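Local coordinates for beta-Ala-His dipeptidase (Homo sapiens, PDB 3DLJ), which hydrolyses Xaa-His dipeptides, above all carnosine and anserine, as a secreted homodimeric metallopeptidase that binds two zinc ions per subunit, at residues T30-S39 with G138-L149. Residues are numbered along the deposited sequence; the frame is centred on the assembly and turned at random.
With ZN (zinc ion), chain D; ZN (zinc ion), chain C.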
ATOM      1  N   THR A  30      -9.526  14.123  15.216  1.00 29.93           N
ATOM      2  CA  THR A  30      -9.044  14.604  13.924  1.00 30.61           C
ATOM      3  C   THR A  30      -9.059  13.460  12.901  1.00 31.05           C
ATOM      4  O   THR A  30      -9.505  13.645  11.769  1.00 31.57           O
ATOM      5  CB  THR A  30      -7.654  15.214  13.995  1.00 30.91           C
ATOM      6  OG1 THR A  30      -7.677  16.308  14.918  1.00 31.82           O
ATOM      7  CG2 THR A  30      -7.229  15.730  12.621  1.00 29.33           C
ATOM      8  N   LEU A  31      -8.622  12.270  13.306  1.00 30.48           N
ATOM      9  CA  LEU A  31      -8.670  11.149  12.389  1.00 30.10           C
ATOM     10  C   LEU A  31     -10.107  10.838  11.941  1.00 30.58           C
ATOM     11  O   LEU A  31     -10.348  10.594  10.765  1.00 31.31           O
ATOM     12  CB  LEU A  31      -7.957   9.925  12.980  1.00 29.75           C
ATOM     13  CG  LEU A  31      -7.933   8.666  12.106  1.00 29.92           C
ATOM     14  CD1 LEU A  31      -7.303   8.946  10.739  1.00 27.59           C
ATOM     15  CD2 LEU A  31      -7.209   7.505  12.832  1.00 28.63           C
ATOM     16  N   LYS A  32     -11.048  10.832  12.885  1.00 31.40           N
ATOM     17  CA  LYS A  32     -12.476  10.665  12.596  1.00 31.95           C
ATOM     18  C   LYS A  32     -12.955  11.675  11.531  1.00 32.01           C
ATOM     19  O   LYS A  32     -13.656  11.301  10.581  1.00 31.63           O
ATOM     20  CB  LYS A  32     -13.294  10.815  13.892  1.00 31.69           C
ATOM     21  CG  LYS A  32     -14.807  10.592  13.728  1.00 32.03           C
ATOM     22  CD  LYS A  32     -15.488  10.484  15.103  1.00 33.14           C
ATOM     23  CE  LYS A  32     -16.814   9.699  15.024  1.00 33.22           C
ATOM     24  NZ  LYS A  32     -17.964  10.590  14.699  1.00 33.86           N
ATOM     25  N   GLU A  33     -12.532  12.935  11.682  1.00 32.17           N
ATOM     26  CA  GLU A  33     -12.852  14.003  10.729  1.00 32.46           C
ATOM     27  C   GLU A  33     -12.179  13.813   9.382  1.00 32.31           C
ATOM     28  O   GLU A  33     -12.784  14.100   8.358  1.00 32.84           O
ATOM     29  CB  GLU A  33     -12.485  15.369  11.286  1.00 32.47           C
ATOM     30  CG  GLU A  33     -13.363  15.821  12.439  1.00 36.23           C
ATOM     31  CD  GLU A  33     -12.760  16.976  13.225  1.00 41.97           C
ATOM     32  OE1 GLU A  33     -13.329  17.308  14.286  1.00 44.32           O
ATOM     33  OE2 GLU A  33     -11.722  17.552  12.805  1.00 44.56           O
ATOM     34  N   TRP A  34     -10.933  13.349   9.359  1.00 31.56           N
ATOM     35  CA  TRP A  34     -10.269  13.119   8.062  1.00 31.61           C
ATOM     36  C   TRP A  34     -10.857  11.908   7.312  1.00 30.91           C
ATOM     37  O   TRP A  34     -11.001  11.955   6.116  1.00 31.41           O
ATOM     38  CB  TRP A  34      -8.737  13.018   8.197  1.00 31.05           C
ATOM     39  CG  TRP A  34      -8.035  14.344   8.368  1.00 30.06           C
ATOM     40  CD1 TRP A  34      -8.537  15.472   8.954  1.00 29.24           C
ATOM     41  CD2 TRP A  34      -6.671  14.649   8.016  1.00 29.83           C
ATOM     42  NE1 TRP A  34      -7.588  16.465   8.962  1.00 30.41           N
ATOM     43  CE2 TRP A  34      -6.434  15.993   8.392  1.00 30.75           C
ATOM     44  CE3 TRP A  34      -5.631  13.918   7.417  1.00 29.67           C
ATOM     45  CZ2 TRP A  34      -5.206  16.633   8.176  1.00 29.47           C
ATOM     46  CZ3 TRP A  34      -4.401  14.553   7.198  1.00 30.05           C
ATOM     47  CH2 TRP A  34      -4.204  15.902   7.582  1.00 30.21           C
ATOM     48  N   VAL A  35     -11.193  10.851   8.043  1.00 30.99           N
ATOM     49  CA  VAL A  35     -11.821   9.644   7.512  1.00 30.46           C
ATOM     50  C   VAL A  35     -13.223   9.903   6.900  1.00 31.20           C
ATOM     51  O   VAL A  35     -13.608   9.271   5.916  1.00 31.57           O
ATOM     52  CB  VAL A  35     -11.882   8.519   8.626  1.00 30.61           C
ATOM     53  CG1 VAL A  35     -12.978   7.470   8.315  1.00 27.69           C
ATOM     54  CG2 VAL A  35     -10.502   7.847   8.799  1.00 28.84           C
ATOM     55  N   ALA A  36     -13.964  10.839   7.492  1.00 31.42           N
ATOM     56  CA  ALA A  36     -15.286  11.231   7.024  1.00 31.97           C
ATOM     57  C   ALA A  36     -15.273  11.988   5.675  1.00 32.34           C
ATOM     58  O   ALA A  36     -16.309  12.131   5.028  1.00 31.92           O
ATOM     59  CB  ALA A  36     -16.004  12.039   8.107  1.00 31.64           C
ATOM     60  N   ILE A  37     -14.101  12.464   5.261  1.00 32.72           N
ATOM     61  CA  ILE A  37     -13.936  13.049   3.936  1.00 33.21           C
ATOM     62  C   ILE A  37     -13.716  11.888   2.958  1.00 34.05           C
ATOM     63  O   ILE A  37     -12.707  11.215   3.007  1.00 34.17           O
ATOM     64  CB  ILE A  37     -12.780  14.063   3.881  1.00 32.83           C
ATOM     65  CG1 ILE A  37     -12.975  15.140   4.980  1.00 33.57           C
ATOM     66  CG2 ILE A  37     -12.694  14.702   2.474  1.00 32.57           C
ATOM     67  CD1 ILE A  37     -11.821  16.104   5.163  1.00 33.57           C
ATOM     68  N   GLU A  38     -14.687  11.650   2.089  1.00 34.50           N
ATOM     69  CA  GLU A  38     -14.693  10.460   1.255  1.00 35.13           C
ATOM     70  C   GLU A  38     -13.784  10.611   0.039  1.00 35.07           C
ATOM     71  O   GLU A  38     -14.248  10.687  -1.108  1.00 35.63           O
ATOM     72  CB  GLU A  38     -16.132  10.116   0.895  1.00 35.11           C
ATOM     73  CG  GLU A  38     -16.943   9.937   2.177  1.00 35.97           C
ATOM     74  CD  GLU A  38     -18.355   9.432   1.945  1.00 39.10           C
ATOM     75  OE1 GLU A  38     -18.636   8.922   0.833  1.00 40.85           O
ATOM     76  OE2 GLU A  38     -19.179   9.528   2.886  1.00 38.35           O
ATOM     77  N   SER A  39     -12.472  10.629   0.317  1.00 34.88           N
ATOM     78  CA  SER A  39     -11.431  10.976  -0.672  1.00 34.31           C
ATOM     79  C   SER A  39     -11.067   9.820  -1.617  1.00 34.04           C
ATOM     80  O   SER A  39      -9.900   9.480  -1.828  1.00 32.24           O
ATOM     81  CB  SER A  39     -10.192  11.526   0.041  1.00 34.42           C
ATOM     82  OG  SER A  39      -9.800  10.676   1.108  1.00 33.42           O
ATOM     83  N   GLY A 138     -12.603   2.217  10.020  1.00 31.41           N
ATOM     84  CA  GLY A 138     -12.957   3.188   9.016  1.00 31.34           C
ATOM     85  C   GLY A 138     -12.039   3.080   7.829  1.00 31.46           C
ATOM     86  O   GLY A 138     -10.881   2.658   7.966  1.00 32.11           O
ATOM     87  N   ARG A 139     -12.542   3.456   6.662  1.00 30.44           N
ATOM     88  CA  ARG A 139     -11.716   3.449   5.457  1.00 30.77           C
ATOM     89  C   ARG A 139     -10.632   4.545   5.516  1.00 30.38           C
ATOM     90  O   ARG A 139     -10.931   5.724   5.722  1.00 29.79           O
ATOM     91  CB  ARG A 139     -12.595   3.583   4.195  1.00 29.79           C
ATOM     92  CG  ARG A 139     -11.814   3.891   2.933  1.00 31.08           C
ATOM     93  CD  ARG A 139     -10.818   2.733   2.561  1.00 30.39           C
ATOM     94  NE  ARG A 139     -11.510   1.654   1.850  1.00 29.87           N
ATOM     95  CZ  ARG A 139     -11.567   0.375   2.228  1.00 30.98           C
ATOM     96  NH1 ARG A 139     -12.249  -0.474   1.476  1.00 29.53           N
ATOM     97  NH2 ARG A 139     -10.937  -0.077   3.329  1.00 30.25           N
ATOM     98  N   GLY A 140      -9.375   4.142   5.326  1.00 31.18           N
ATOM     99  CA  GLY A 140      -8.234   5.063   5.436  1.00 30.66           C
ATOM    100  C   GLY A 140      -7.623   5.167   6.827  1.00 30.89           C
ATOM    101  O   GLY A 140      -6.692   5.948   7.025  1.00 30.99           O
ATOM    102  N   ALA A 141      -8.150   4.416   7.796  1.00 31.14           N
ATOM    103  CA  ALA A 141      -7.638   4.476   9.186  1.00 31.87           C
ATOM    104  C   ALA A 141      -6.166   4.112   9.265  1.00 32.08           C
ATOM    105  O   ALA A 141      -5.391   4.815   9.908  1.00 32.75           O
ATOM    106  CB  ALA A 141      -8.462   3.578  10.134  1.00 31.46           C
ATOM    107  N   THR A 142      -5.793   3.002   8.626  1.00 32.17           N
ATOM    108  CA  THR A 142      -4.386   2.587   8.504  1.00 31.88           C
ATOM    109  C   THR A 142      -3.779   3.034   7.136  1.00 31.76           C
ATOM    110  O   THR A 142      -2.607   3.386   7.060  1.00 32.32           O
ATOM    111  CB  THR A 142      -4.215   1.051   8.712  1.00 31.29           C
ATOM    112  OG1 THR A 142      -2.965   0.789   9.366  1.00 33.54           O
ATOM    113  CG2 THR A 142      -4.234   0.295   7.392  1.00 29.74           C
ATOM    114  N   ASP A 143      -4.591   3.041   6.086  1.00 31.57           N
ATOM    115  CA  ASP A 143      -4.126   3.283   4.696  1.00 31.81           C
ATOM    116  C   ASP A 143      -4.837   4.492   4.009  1.00 31.07           C
ATOM    117  O   ASP A 143      -5.822   4.299   3.301  1.00 31.42           O
ATOM    118  CB  ASP A 143      -4.363   1.993   3.894  1.00 31.53           C
ATOM    119  CG  ASP A 143      -3.739   2.011   2.501  1.00 33.43           C
ATOM    120  OD1 ASP A 143      -2.924   2.911   2.181  1.00 31.63           O
ATOM    121  OD2 ASP A 143      -4.074   1.086   1.716  1.00 35.45           O
ATOM    122  N   ASN A 144      -4.359   5.729   4.176  1.00 30.58           N
ATOM    123  CA  ASN A 144      -3.139   6.090   4.907  1.00 30.09           C
ATOM    124  C   ASN A 144      -3.299   7.321   5.828  1.00 30.15           C
ATOM    125  O   ASN A 144      -2.329   8.021   6.089  1.00 31.08           O
ATOM    126  CB  ASN A 144      -2.028   6.348   3.884  1.00 29.83           C
ATOM    127  CG  ASN A 144      -0.645   6.357   4.493  1.00 29.53           C
ATOM    128  OD1 ASN A 144       0.190   7.195   4.136  1.00 29.52           O
ATOM    129  ND2 ASN A 144      -0.383   5.423   5.408  1.00 27.84           N
ATOM    130  N   LYS A 145      -4.508   7.586   6.332  1.00 30.05           N
ATOM    131  CA  LYS A 145      -4.785   8.829   7.095  1.00 29.54           C
ATOM    132  C   LYS A 145      -4.244   8.743   8.526  1.00 29.59           C
ATOM    133  O   LYS A 145      -3.681   9.717   9.039  1.00 30.04           O
ATOM    134  CB  LYS A 145      -6.287   9.165   7.067  1.00 28.99           C
ATOM    135  CG  LYS A 145      -6.769   9.646   5.677  1.00 30.20           C
ATOM    136  CD  LYS A 145      -8.284   9.563   5.477  1.00 28.58           C
ATOM    137  CE  LYS A 145      -8.673  10.218   4.161  1.00 29.26           C
ATOM    138  NZ  LYS A 145     -10.149  10.148   3.883  1.00 27.24           N
ATOM    139  N   GLY A 146      -4.380   7.572   9.149  1.00 29.14           N
ATOM    140  CA  GLY A 146      -3.796   7.312  10.479  1.00 29.24           C
ATOM    141  C   GLY A 146      -2.307   7.649  10.582  1.00 29.43           C
ATOM    142  O   GLY A 146      -1.917   8.467  11.412  1.00 29.91           O
ATOM    143  N   PRO A 147      -1.454   6.976   9.783  1.00 29.32           N
ATOM    144  CA  PRO A 147      -0.022   7.285   9.824  1.00 29.33           C
ATOM    145  C   PRO A 147       0.379   8.690   9.325  1.00 29.78           C
ATOM    146  O   PRO A 147       1.349   9.256   9.822  1.00 31.16           O
ATOM    147  CB  PRO A 147       0.611   6.158   8.968  1.00 28.59           C
ATOM    148  CG  PRO A 147      -0.378   5.077   8.949  1.00 27.19           C
ATOM    149  CD  PRO A 147      -1.721   5.817   8.907  1.00 28.95           C
ATOM    150  N   VAL A 148      -0.344   9.266   8.381  1.00 30.38           N
ATOM    151  CA  VAL A 148      -0.074  10.664   8.022  1.00 30.14           C
ATOM    152  C   VAL A 148      -0.335  11.583   9.214  1.00 30.39           C
ATOM    153  O   VAL A 148       0.466  12.484   9.506  1.00 30.78           O
ATOM    154  CB  VAL A 148      -0.851  11.155   6.767  1.00 29.68           C
ATOM    155  CG1 VAL A 148      -0.650  12.660   6.551  1.00 27.79           C
ATOM    156  CG2 VAL A 148      -0.406  10.402   5.535  1.00 29.29           C
ATOM    157  N   LEU A 149      -1.446  11.347   9.908  1.00 30.75           N
ATOM    158  CA  LEU A 149      -1.822  12.188  11.062  1.00 29.64           C
ATOM    159  C   LEU A 149      -0.934  11.953  12.256  1.00 29.01           C
ATOM    160  O   LEU A 149      -0.679  12.880  12.996  1.00 29.53           O
ATOM    161  CB  LEU A 149      -3.296  12.004  11.434  1.00 29.56           C
ATOM    162  CG  LEU A 149      -4.250  12.892  10.619  1.00 31.60           C
ATOM    163  CD1 LEU A 149      -5.721  12.501  10.852  1.00 30.72           C
ATOM    164  CD2 LEU A 149      -4.019  14.382  10.949  1.00 30.00           C
TER
HETATM  165 ZN    ZN D2002      -1.383   3.538   1.154  1.00 30.29          ZN
HETATM  166 ZN    ZN C2001      -3.641   1.395  -0.381  1.00 34.93          ZN
HETATM  167  O   HOH W   1     -11.659   7.883   4.563  1.00 25.37           O
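K145 reaches from the first turns of helix 141-149 to W34 and S39, joining this helix to helix 30-35 in the M20 metallopeptidase fold; the two axes pass 9.9 Å apart at 136°. Beyond CG the lysine chain is fully extended (chi4 179°), which carries NZ to W34 and the loop that follows. There it donates to W34 O at 3.0 Å and to S39 OG at 2.8 Å; a water, 2.8 Å from NZ, accepts from it and donates in turn to V35 O and R139 O. The lysine comes to W34 O from above the carbonyl plane, while I37 N approaches from the opposite face. S39 OG is also bonded to L111 O. Replacing K145 by a methionine would probably leave W34 O, S39 OG and the water without their shared donor in a buried site.

Two residues before the lysine, D143 bridges the two zinc ions, OD1 on one and OD2 on the other; H110 and D206 complete the first site, E178 and H456 the second. A cis peptide bond links D143 to N144.

The side chains of L31, V35 and W34 pack on 138-149. L31 is a knob among A141, K145, G146 and L149, its CD1 3.6 Å from G146 N. V35 sets both methyls against R139 O in the turn G138-A141. W34 packs on M55, V58 and T62 of helix 46-65 as well. V148 CG1 lies at the edge of the W34 indole, near the plane, whereas L149 lies over one face: CD2 makes a CH-pi contact 3.6 Å from the six-membered ring centroid, 6° off the normal.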